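Small ribosomal subunit biogenesis GTPase RsgA (Thermotoga maritima, PDB 1U0L) probably assists late maturation of the 30S ribosomal subunit as a circularly permuted, zinc-containing GTPase that hydrolyses GTP slowly and is stimulated by that subunit. Local coordinates at residues Ser184-Ile189 with Gln215-Asp220; Ile14-His19 with Gly222-Asp227; Pro148-Ser153 with Lys164-Gly169. All blocks are in the same frame, centred on the assembly; numbering follows the deposited sequence.

Interaction 1 of 3, residues Ser184-Ile189 with Gln215-Asp220; sequences SLLNAI and QLLKFD. With GDP (guanosine-5'-diphosphate), chain E.
O2A of the GDP alpha-phosphate is gripped twice by Ser-184, whose hydroxyl OG lies 2.6 Å from GDP O2A. The backbone N of Ser-184 reaches the same GDP O2A at 2.7 Å, with a bent N-H...O angle of 140°. With OG beside the backbone N (chi1 -57°), hydroxyl and amide can serve one oxygen together. Gly-181, Lys-182 and Ser-183 also bond the nucleotide through their backbone N atoms, the P-loop (Walker A) arrangement of a strand, a loop and the helix that starts at residue 182. Two to five residues further on, that helix turns apolar side chains toward strand 216-218, at the edge of the central sheet, and the loop residue Phe-219 that follows it. Leu-186 has CG anti to its own N (chi1 -174°), which carries the methyls toward 215-220, and Leu-186 CD1 meets Phe-219 CE2 at 3.9 Å. Ile-189 CG2 comes to the same Phe-219 CE2, at 4.1 Å, so one ring carbon is shared by two residues of the helix. The other branch, Leu-186 CD2, sits 4.3 Å from Leu-217 CD1. Outside both segments, Val-225 touches Leu-186, Leu-217 and Phe-219, and Leu-167 of helix 160-167 packs on Ile-189 and Phe-219.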
loop_
_atom_site.group_PDB
_atom_site.type_symbol
_atom_site.label_atom_id
_atom_site.label_comp_id
_atom_site.label_asym_id
_atom_site.label_seq_id
_atom_site.Cartn_x
_atom_site.Cartn_y
_atom_site.Cartn_z
ATOM N N SER A 184 -4.947 14.307 -5.976
ATOM C CA SER A 184 -4.325 15.337 -6.807
ATOM C C SER A 184 -3.086 14.811 -7.503
ATOM O O SER A 184 -2.825 15.167 -8.656
ATOM C CB SER A 184 -3.923 16.563 -5.979
ATOM O OG SER A 184 -5.019 17.126 -5.283
ATOM N N LEU A 185 -2.304 13.985 -6.804
ATOM C CA LEU A 185 -1.088 13.415 -7.395
ATOM C C LEU A 185 -1.474 12.502 -8.554
ATOM O O LEU A 185 -0.874 12.540 -9.625
ATOM C CB LEU A 185 -0.308 12.621 -6.346
ATOM C CG LEU A 185 0.512 13.446 -5.355
ATOM C CD1 LEU A 185 0.956 12.600 -4.174
ATOM C CD2 LEU A 185 1.708 14.023 -6.086
ATOM N N LEU A 186 -2.498 11.692 -8.316
ATOM C CA LEU A 186 -3.014 10.758 -9.299
ATOM C C LEU A 186 -3.309 11.470 -10.605
ATOM O O LEU A 186 -2.928 11.001 -11.688
ATOM C CB LEU A 186 -4.295 10.117 -8.776
ATOM C CG LEU A 186 -4.897 9.008 -9.629
ATOM C CD1 LEU A 186 -3.859 7.937 -9.879
ATOM C CD2 LEU A 186 -6.098 8.415 -8.910
ATOM N N ASN A 187 -3.987 12.611 -10.497
ATOM C CA ASN A 187 -4.358 13.386 -11.671
ATOM C C ASN A 187 -3.156 14.052 -12.308
ATOM O O ASN A 187 -3.170 14.354 -13.495
ATOM C CB ASN A 187 -5.413 14.429 -11.311
ATOM C CG ASN A 187 -6.066 15.033 -12.538
ATOM O OD1 ASN A 187 -5.482 15.877 -13.210
ATOM N ND2 ASN A 187 -7.279 14.582 -12.847
ATOM N N ALA A 188 -2.119 14.281 -11.515
ATOM C CA ALA A 188 -0.896 14.894 -12.018
ATOM C C ALA A 188 -0.109 13.865 -12.837
ATOM O O ALA A 188 0.578 14.212 -13.806
ATOM C CB ALA A 188 -0.042 15.399 -10.846
ATOM N N ILE A 189 -0.226 12.599 -12.436
ATOM C CA ILE A 189 0.460 11.486 -13.090
ATOM C C ILE A 189 -0.226 11.086 -14.386
ATOM O O ILE A 189 0.428 10.708 -15.364
ATOM C CB ILE A 189 0.484 10.248 -12.185
ATOM C CG1 ILE A 189 1.104 10.598 -10.830
ATOM C CG2 ILE A 189 1.279 9.147 -12.850
ATOM C CD1 ILE A 189 0.888 9.538 -9.761
ATOM N N GLN A 215 -11.572 -0.455 -7.773
ATOM C CA GLN A 215 -11.418 -0.657 -9.199
ATOM C C GLN A 215 -9.959 -0.465 -9.504
ATOM O O GLN A 215 -9.227 0.137 -8.717
ATOM C CB GLN A 215 -12.221 0.366 -9.979
ATOM C CG GLN A 215 -13.679 0.050 -10.073
ATOM C CD GLN A 215 -14.391 1.010 -10.988
ATOM O OE1 GLN A 215 -13.809 1.496 -11.962
ATOM N NE2 GLN A 215 -15.660 1.285 -10.696
ATOM N N LEU A 216 -9.509 -0.977 -10.636
ATOM C CA LEU A 216 -8.117 -0.778 -10.968
ATOM C C LEU A 216 -8.107 0.217 -12.104
ATOM O O LEU A 216 -8.855 0.071 -13.062
ATOM C CB LEU A 216 -7.456 -2.097 -11.375
ATOM C CG LEU A 216 -7.407 -3.178 -10.289
ATOM C CD1 LEU A 216 -6.598 -4.348 -10.788
ATOM C CD2 LEU A 216 -6.767 -2.622 -9.022
ATOM N N LEU A 217 -7.300 1.256 -11.972
ATOM C CA LEU A 217 -7.211 2.253 -13.013
ATOM C C LEU A 217 -5.917 1.984 -13.751
ATOM O O LEU A 217 -4.858 1.864 -13.125
ATOM C CB LEU A 217 -7.201 3.650 -12.404
ATOM C CG LEU A 217 -8.478 3.983 -11.641
ATOM C CD1 LEU A 217 -8.286 5.263 -10.847
ATOM C CD2 LEU A 217 -9.636 4.105 -12.621
ATOM N N LYS A 218 -5.993 1.876 -15.075
ATOM C CA LYS A 218 -4.800 1.600 -15.850
ATOM C C LYS A 218 -4.029 2.884 -16.103
ATOM O O LYS A 218 -4.611 3.915 -16.437
ATOM C CB LYS A 218 -5.169 0.948 -17.181
ATOM C CG LYS A 218 -3.976 0.374 -17.933
ATOM C CD LYS A 218 -4.322 -0.070 -19.347
ATOM C CE LYS A 218 -5.390 -1.157 -19.374
ATOM N NZ LYS A 218 -6.735 -0.669 -18.940
ATOM N N PHE A 219 -2.715 2.819 -15.936
ATOM C CA PHE A 219 -1.871 3.979 -16.170
ATOM C C PHE A 219 -1.475 4.069 -17.631
ATOM O O PHE A 219 -1.298 3.055 -18.311
ATOM C CB PHE A 219 -0.595 3.911 -15.327
ATOM C CG PHE A 219 -0.764 4.417 -13.926
ATOM C CD1 PHE A 219 -0.358 3.642 -12.841
ATOM C CD2 PHE A 219 -1.318 5.668 -13.689
ATOM C CE1 PHE A 219 -0.504 4.105 -11.540
ATOM C CE2 PHE A 219 -1.469 6.141 -12.390
ATOM C CZ PHE A 219 -1.062 5.359 -11.315
ATOM N N ASP A 220 -1.327 5.298 -18.103
ATOM C CA ASP A 220 -0.917 5.550 -19.470
ATOM C C ASP A 220 0.294 4.695 -19.792
ATOM O O ASP A 220 0.359 4.052 -20.837
ATOM C CB ASP A 220 -0.530 7.019 -19.625
ATOM C CG ASP A 220 -1.474 7.772 -20.517
ATOM O OD1 ASP A 220 -2.575 7.243 -20.783
ATOM O OD2 ASP A 220 -1.123 8.895 -20.947
HETATM P PB GDP E . -6.536 13.399 -0.803
HETATM O O1B GDP E . -5.230 12.915 -0.252
HETATM O O2B GDP E . -7.690 13.279 0.180
HETATM O O3B GDP E . -6.910 12.743 -2.151
HETATM O O3A GDP E . -6.341 15.030 -1.099
HETATM P PA GDP E . -6.644 15.855 -2.400
HETATM O O1A GDP E . -8.115 15.979 -2.638
HETATM O O2A GDP E . -5.856 15.291 -3.575
HETATM O "O5'" GDP E . -6.004 17.308 -2.072
HETATM C "C5'" GDP E . -6.551 18.086 -1.003
HETATM C "C4'" GDP E . -6.402 19.548 -1.294
HETATM O "O4'" GDP E . -4.983 19.825 -1.336
HETATM C "C3'" GDP E . -7.060 20.065 -2.614
HETATM O "O3'" GDP E . -7.851 21.288 -2.246
HETATM C "C2'" GDP E . -5.875 20.423 -3.521
HETATM O "O2'" GDP E . -6.189 21.607 -4.244
HETATM C "C1'" GDP E . -4.661 20.496 -2.519
HETATM N N9 GDP E . -3.283 19.865 -3.003
HETATM C C8 GDP E . -3.060 18.561 -3.322
HETATM N N7 GDP E . -1.773 18.368 -3.672
HETATM C C5 GDP E . -1.170 19.613 -3.559
HETATM C C6 GDP E . 0.179 20.014 -3.797
HETATM O O6 GDP E . 1.105 19.282 -4.157
HETATM N N1 GDP E . 0.414 21.387 -3.575
HETATM C C2 GDP E . -0.585 22.257 -3.166
HETATM N N2 GDP E . -0.256 23.548 -2.990
HETATM N N3 GDP E . -1.865 21.867 -2.939
HETATM C C4 GDP E . -2.083 20.547 -3.157
#

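Interaction 2 of 3, residues Ile14-His19 with Gly222-Asp227; sequences IVVSFH and GGYVVD
Segment 14-19, part of strand 11-19, and strand 224-226 run in broadly the same direction but are not paired with each other: their backbones come closest at Val-16 and Val-226, whose CA atoms are 9.1 Å apart. Strand 216-218 ties them together, for Leu-216 shares a backbone hydrogen bond with Val-16 and Leu-217 shares one with Val-225. At Val-16 the backbone leaves the extended course (psi -15°), and strand 11-19 bends there. Gly-222 and Gly-223 both have positive phi, where a side chain would press on the preceding carbonyl, and they bring the chain up to Tyr-224.

Tyr-224 makes every side-chain contact across the gap. Its ring carbon CG lies beside the backbone N (chi1 -53°), which stands the ring up from strand 224-226 toward 14-19. Val-16 CG1 meets Tyr-224 CE2 at 4.2 Å, touching the ring obliquely. Further out, Ile-14 CD1 lies 4.3 Å from Tyr-224 OH. The hydroxyl has its polar partner in Glu-26 of strand 22-27, which hydrogen-bonds it through OE2, so a ring set among apolar side chains still has its oxygen satisfied. Lys-218 forms a salt bridge to the other oxygen of Glu-26. This is a domain interface, where the first strands of the N-terminal OB-fold domain rest on the edge region of the GTPase domain's central sheet.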
loop_
_atom_site.group_PDB
_atom_site.type_symbol
_atom_site.label_atom_id
_atom_site.label_comp_id
_atom_site.label_asym_id
_atom_site.label_seq_id
_atom_site.Cartn_x
_atom_site.Cartn_y
_atom_site.Cartn_z
ATOM N N ILE A 14 -6.950 -9.897 -15.907
ATOM C CA ILE A 14 -6.862 -9.346 -14.554
ATOM C C ILE A 14 -8.209 -8.715 -14.236
ATOM O O ILE A 14 -8.725 -7.938 -15.035
ATOM C CB ILE A 14 -5.785 -8.227 -14.432
ATOM C CG1 ILE A 14 -4.417 -8.733 -14.905
ATOM C CG2 ILE A 14 -5.660 -7.783 -12.982
ATOM C CD1 ILE A 14 -4.267 -8.834 -16.409
ATOM N N VAL A 15 -8.797 -9.057 -13.095
ATOM C CA VAL A 15 -10.071 -8.454 -12.715
ATOM C C VAL A 15 -9.836 -6.977 -12.398
ATOM O O VAL A 15 -8.877 -6.631 -11.713
ATOM C CB VAL A 15 -10.647 -9.078 -11.462
ATOM C CG1 VAL A 15 -11.913 -8.315 -11.052
ATOM C CG2 VAL A 15 -10.918 -10.557 -11.698
ATOM N N VAL A 16 -10.722 -6.104 -12.861
ATOM C CA VAL A 16 -10.531 -4.685 -12.619
ATOM C C VAL A 16 -11.686 -3.963 -11.940
ATOM O O VAL A 16 -11.520 -2.840 -11.458
ATOM C CB VAL A 16 -10.217 -3.979 -13.913
ATOM C CG1 VAL A 16 -8.846 -4.420 -14.424
ATOM C CG2 VAL A 16 -11.317 -4.280 -14.909
ATOM N N SER A 17 -12.855 -4.586 -11.909
ATOM C CA SER A 17 -13.996 -3.971 -11.241
ATOM C C SER A 17 -15.208 -4.883 -11.261
ATOM O O SER A 17 -15.229 -5.884 -11.971
ATOM C CB SER A 17 -14.362 -2.638 -11.900
ATOM O OG SER A 17 -15.004 -2.852 -13.141
ATOM N N PHE A 18 -16.210 -4.530 -10.462
ATOM C CA PHE A 18 -17.440 -5.300 -10.396
ATOM C C PHE A 18 -18.634 -4.431 -10.781
ATOM O O PHE A 18 -19.087 -3.586 -10.018
ATOM C CB PHE A 18 -17.594 -5.892 -9.002
ATOM C CG PHE A 18 -16.546 -6.909 -8.680
ATOM C CD1 PHE A 18 -15.212 -6.541 -8.583
ATOM C CD2 PHE A 18 -16.884 -8.243 -8.508
ATOM C CE1 PHE A 18 -14.227 -7.487 -8.322
ATOM C CE2 PHE A 18 -15.906 -9.198 -8.246
ATOM C CZ PHE A 18 -14.574 -8.817 -8.153
ATOM N N HIS A 19 -19.130 -4.660 -11.991
ATOM C CA HIS A 19 -20.245 -3.910 -12.554
ATOM C C HIS A 19 -21.511 -4.782 -12.669
ATOM O O HIS A 19 -21.423 -5.999 -12.837
ATOM C CB HIS A 19 -19.815 -3.392 -13.932
ATOM C CG HIS A 19 -20.661 -2.282 -14.466
ATOM N ND1 HIS A 19 -21.999 -2.436 -14.754
ATOM C CD2 HIS A 19 -20.353 -1.002 -14.781
ATOM C CE1 HIS A 19 -22.481 -1.299 -15.224
ATOM N NE2 HIS A 19 -21.502 -0.413 -15.252
ATOM N N GLY A 222 1.363 1.917 -18.432
ATOM C CA GLY A 222 1.332 0.524 -18.024
ATOM C C GLY A 222 1.454 0.359 -16.525
ATOM O O GLY A 222 2.393 0.852 -15.891
ATOM N N GLY A 223 0.500 -0.355 -15.949
ATOM C CA GLY A 223 0.495 -0.562 -14.515
ATOM C C GLY A 223 -0.870 -0.110 -14.051
ATOM O O GLY A 223 -1.619 0.481 -14.832
ATOM N N TYR A 224 -1.210 -0.390 -12.801
ATOM C CA TYR A 224 -2.500 0.025 -12.287
ATOM C C TYR A 224 -2.395 0.613 -10.905
ATOM O O TYR A 224 -1.444 0.337 -10.165
ATOM C CB TYR A 224 -3.464 -1.143 -12.172
ATOM C CG TYR A 224 -3.667 -1.971 -13.402
ATOM C CD1 TYR A 224 -2.758 -2.974 -13.753
ATOM C CD2 TYR A 224 -4.835 -1.843 -14.154
ATOM C CE1 TYR A 224 -3.016 -3.838 -14.812
ATOM C CE2 TYR A 224 -5.102 -2.703 -15.216
ATOM C CZ TYR A 224 -4.193 -3.700 -15.534
ATOM O OH TYR A 224 -4.495 -4.586 -16.533
ATOM N N VAL A 225 -3.395 1.421 -10.568
ATOM C CA VAL A 225 -3.506 2.010 -9.243
ATOM C C VAL A 225 -4.956 1.830 -8.820
ATOM O O VAL A 225 -5.877 1.970 -9.628
ATOM C CB VAL A 225 -3.125 3.505 -9.194
ATOM C CG1 VAL A 225 -4.130 4.355 -9.984
ATOM C CG2 VAL A 225 -3.035 3.940 -7.719
ATOM N N VAL A 226 -5.149 1.508 -7.548
ATOM C CA VAL A 226 -6.481 1.258 -7.032
ATOM C C VAL A 226 -7.418 2.450 -6.951
ATOM O O VAL A 226 -7.017 3.594 -6.781
ATOM C CB VAL A 226 -6.415 0.569 -5.649
ATOM C CG1 VAL A 226 -7.736 -0.118 -5.342
ATOM C CG2 VAL A 226 -5.288 -0.460 -5.631
ATOM N N ASP A 227 -8.688 2.118 -7.120
ATOM C CA ASP A 227 -9.837 3.009 -7.087
ATOM C C ASP A 227 -9.762 3.901 -5.859
ATOM O O ASP A 227 -9.563 5.095 -5.961
ATOM C CB ASP A 227 -11.084 2.130 -7.010
ATOM C CG ASP A 227 -12.316 2.820 -7.483
ATOM O OD1 ASP A 227 -12.181 3.748 -8.301
ATOM O OD2 ASP A 227 -13.420 2.415 -7.053
#

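Interaction 3 of 3, residues Pro148-Ser153 with Lys164-Gly169; sequences PIVKTS and KEYLKG. With GDP (guanosine-5'-diphosphate), chain E.
Apolar packing joins strand 149-151 to helix 160-167, and it centres on Tyr-166. Val-150 CG1 lies 3.8 Å from Tyr-166 CE1, the two side chains passing one another from opposite directions. On the other side of the hydroxyl-bearing carbon, Pro-148 CB is 3.9 Å from Tyr-166 CE2 and 3.7 Å from Tyr-166 OH. The ring gets there because CG stands beside the backbone N of Tyr-166 (chi1 -63°), and Val-119 of strand 117-122 also touches it. Replacing the Tyr-166 ring with an alanine methyl is likely to strip Pro-148 CB of its neighbour, leave Val-150 CG1 with less cover and open a gap between strand and helix.

The polar interactions lie elsewhere. Ser-153 OG is held by Asp-126 OD1 and by the backbone N of Thr-156, while Ser-153 CA approaches GDP O6 at 3.4 Å. Ser-153 begins the Ser-Ala-Lys sequence of the G5 motif, whose Ala-154 N hydrogen-bonds GDP, and Asp-126, from the Asn-Lys-Met-Asp sequence of G4, bonds the nucleotide through OD2. Between the segments themselves the contact is thus one of shape, with little direction to it, whereas the base-binding end of 148-153 is fixed by hydrogen bonds.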
loop_
_atom_site.group_PDB
_atom_site.type_symbol
_atom_site.label_atom_id
_atom_site.label_comp_id
_atom_site.label_asym_id
_atom_site.label_seq_id
_atom_site.Cartn_x
_atom_site.Cartn_y
_atom_site.Cartn_z
ATOM N N PRO A 148 12.405 4.368 -0.310
ATOM C CA PRO A 148 12.649 5.357 -1.366
ATOM C C PRO A 148 11.775 6.555 -1.033
ATOM O O PRO A 148 10.629 6.384 -0.622
ATOM C CB PRO A 148 12.142 4.670 -2.629
ATOM C CG PRO A 148 12.090 3.203 -2.256
ATOM C CD PRO A 148 11.709 3.179 -0.821
ATOM N N ILE A 149 12.296 7.760 -1.205
ATOM C CA ILE A 149 11.504 8.947 -0.931
ATOM C C ILE A 149 11.444 9.822 -2.171
ATOM O O ILE A 149 12.464 10.023 -2.831
ATOM C CB ILE A 149 12.130 9.785 0.209
ATOM C CG1 ILE A 149 12.132 8.976 1.511
ATOM C CG2 ILE A 149 11.368 11.101 0.376
ATOM C CD1 ILE A 149 12.876 9.649 2.660
ATOM N N VAL A 150 10.264 10.333 -2.510
ATOM C CA VAL A 150 10.180 11.238 -3.655
ATOM C C VAL A 150 9.452 12.528 -3.258
ATOM O O VAL A 150 8.340 12.499 -2.721
ATOM C CB VAL A 150 9.501 10.570 -4.873
ATOM C CG1 VAL A 150 10.069 9.179 -5.066
ATOM C CG2 VAL A 150 8.023 10.486 -4.680
ATOM N N LYS A 151 10.103 13.664 -3.482
ATOM C CA LYS A 151 9.499 14.951 -3.139
ATOM C C LYS A 151 8.608 15.416 -4.294
ATOM O O LYS A 151 9.074 15.590 -5.419
ATOM C CB LYS A 151 10.578 16.012 -2.883
ATOM C CG LYS A 151 11.581 15.740 -1.764
ATOM C CD LYS A 151 12.514 16.959 -1.671
ATOM C CE LYS A 151 13.678 16.802 -0.706
ATOM N NZ LYS A 151 14.698 15.869 -1.248
ATOM N N THR A 152 7.335 15.658 -4.020
ATOM C CA THR A 152 6.449 16.073 -5.096
ATOM C C THR A 152 5.589 17.314 -4.858
ATOM O O THR A 152 5.547 17.882 -3.766
ATOM C CB THR A 152 5.485 14.935 -5.461
ATOM O OG1 THR A 152 4.489 14.805 -4.435
ATOM C CG2 THR A 152 6.240 13.622 -5.587
ATOM N N SER A 153 4.908 17.717 -5.928
ATOM C CA SER A 153 3.959 18.820 -5.909
ATOM C C SER A 153 2.951 18.532 -6.999
ATOM O O SER A 153 3.255 18.678 -8.179
ATOM C CB SER A 153 4.611 20.160 -6.197
ATOM O OG SER A 153 3.625 21.188 -6.129
ATOM N N LYS A 164 6.432 8.441 -11.597
ATOM C CA LYS A 164 5.857 7.607 -12.644
ATOM C C LYS A 164 6.782 6.412 -12.794
ATOM O O LYS A 164 6.353 5.309 -13.123
ATOM C CB LYS A 164 5.808 8.362 -13.966
ATOM C CG LYS A 164 4.481 9.009 -14.281
ATOM C CD LYS A 164 4.628 9.919 -15.489
ATOM C CE LYS A 164 3.357 10.687 -15.767
ATOM N NZ LYS A 164 3.634 11.811 -16.698
ATOM N N GLU A 165 8.059 6.636 -12.527
ATOM C CA GLU A 165 9.023 5.567 -12.649
ATOM C C GLU A 165 8.758 4.371 -11.741
ATOM O O GLU A 165 9.094 3.257 -12.110
ATOM C CB GLU A 165 10.436 6.096 -12.423
ATOM C CG GLU A 165 11.421 5.474 -13.375
ATOM C CD GLU A 165 10.900 5.482 -14.808
ATOM O OE1 GLU A 165 10.712 6.590 -15.363
ATOM O OE2 GLU A 165 10.669 4.382 -15.373
ATOM N N TYR A 166 8.162 4.579 -10.570
ATOM C CA TYR A 166 7.890 3.451 -9.676
ATOM C C TYR A 166 6.557 2.801 -9.960
ATOM O O TYR A 166 6.363 1.627 -9.656
ATOM C CB TYR A 166 7.844 3.854 -8.200
ATOM C CG TYR A 166 9.107 4.400 -7.625
ATOM C CD1 TYR A 166 9.469 5.724 -7.832
ATOM C CD2 TYR A 166 9.957 3.590 -6.886
ATOM C CE1 TYR A 166 10.657 6.228 -7.317
ATOM C CE2 TYR A 166 11.150 4.081 -6.370
ATOM C CZ TYR A 166 11.491 5.400 -6.595
ATOM O OH TYR A 166 12.678 5.890 -6.130
ATOM N N LEU A 167 5.619 3.567 -10.503
ATOM C CA LEU A 167 4.298 3.031 -10.766
ATOM C C LEU A 167 4.274 2.101 -11.963
ATOM O O LEU A 167 3.450 1.190 -12.027
ATOM C CB LEU A 167 3.313 4.178 -10.961
ATOM C CG LEU A 167 3.212 5.114 -9.756
ATOM C CD1 LEU A 167 2.281 6.270 -10.104
ATOM C CD2 LEU A 167 2.712 4.343 -8.534
ATOM N N LYS A 168 5.186 2.327 -12.902
ATOM C CA LYS A 168 5.279 1.512 -14.109
ATOM C C LYS A 168 5.117 0.026 -13.845
ATOM O O LYS A 168 5.765 -0.528 -12.954
ATOM C CB LYS A 168 6.628 1.720 -14.797
ATOM C CG LYS A 168 6.685 2.857 -15.785
ATOM C CD LYS A 168 8.094 3.000 -16.331
ATOM C CE LYS A 168 8.145 3.974 -17.494
ATOM N NZ LYS A 168 7.624 5.317 -17.120
ATOM N N GLY A 169 4.247 -0.597 -14.639
ATOM C CA GLY A 169 4.005 -2.024 -14.561
ATOM C C GLY A 169 3.222 -2.549 -13.386
ATOM O O GLY A 169 2.240 -3.265 -13.559
HETATM P PB GDP E . -6.536 13.399 -0.803
HETATM O O1B GDP E . -5.230 12.915 -0.252
HETATM O O2B GDP E . -7.690 13.279 0.180
HETATM O O3B GDP E . -6.910 12.743 -2.151
HETATM O O3A GDP E . -6.341 15.030 -1.099
HETATM P PA GDP E . -6.644 15.855 -2.400
HETATM O O1A GDP E . -8.115 15.979 -2.638
HETATM O O2A GDP E . -5.856 15.291 -3.575
HETATM O "O5'" GDP E . -6.004 17.308 -2.072
HETATM C "C5'" GDP E . -6.551 18.086 -1.003
HETATM C "C4'" GDP E . -6.402 19.548 -1.294
HETATM O "O4'" GDP E . -4.983 19.825 -1.336
HETATM C "C3'" GDP E . -7.060 20.065 -2.614
HETATM O "O3'" GDP E . -7.851 21.288 -2.246
HETATM C "C2'" GDP E . -5.875 20.423 -3.521
HETATM O "O2'" GDP E . -6.189 21.607 -4.244
HETATM C "C1'" GDP E . -4.661 20.496 -2.519
HETATM N N9 GDP E . -3.283 19.865 -3.003
HETATM C C8 GDP E . -3.060 18.561 -3.322
HETATM N N7 GDP E . -1.773 18.368 -3.672
HETATM C C5 GDP E . -1.170 19.613 -3.559
HETATM C C6 GDP E . 0.179 20.014 -3.797
HETATM O O6 GDP E . 1.105 19.282 -4.157
HETATM N N1 GDP E . 0.414 21.387 -3.575
HETATM C C2 GDP E . -0.585 22.257 -3.166
HETATM N N2 GDP E . -0.256 23.548 -2.990
HETATM N N3 GDP E . -1.865 21.867 -2.939
HETATM C C4 GDP E . -2.083 20.547 -3.157
#

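How the interactions relate
All three contacts reach the six-stranded central sheet of the GTPase domain. Interaction 1 sits about 11 Å from interaction 2 and about 12 Å from interaction 3, centre to centre; interactions 2 and 3 are about 19 Å apart. Interaction 2 closes the long loop from the N-terminal domain, and within it interaction 3 comes first, then interaction 1. The G5 segment of interaction 3, like G4 before it, thus precedes the P-loop helix of interaction 1, the order expected of the circular permutation, although both touch GDP. Neighbouring strands 216-218 and 224-226 link interactions 1 and 2, and a probable backbone hydrogen bond from Gly-169 N to Gly-222 O joins interactions 2 and 3.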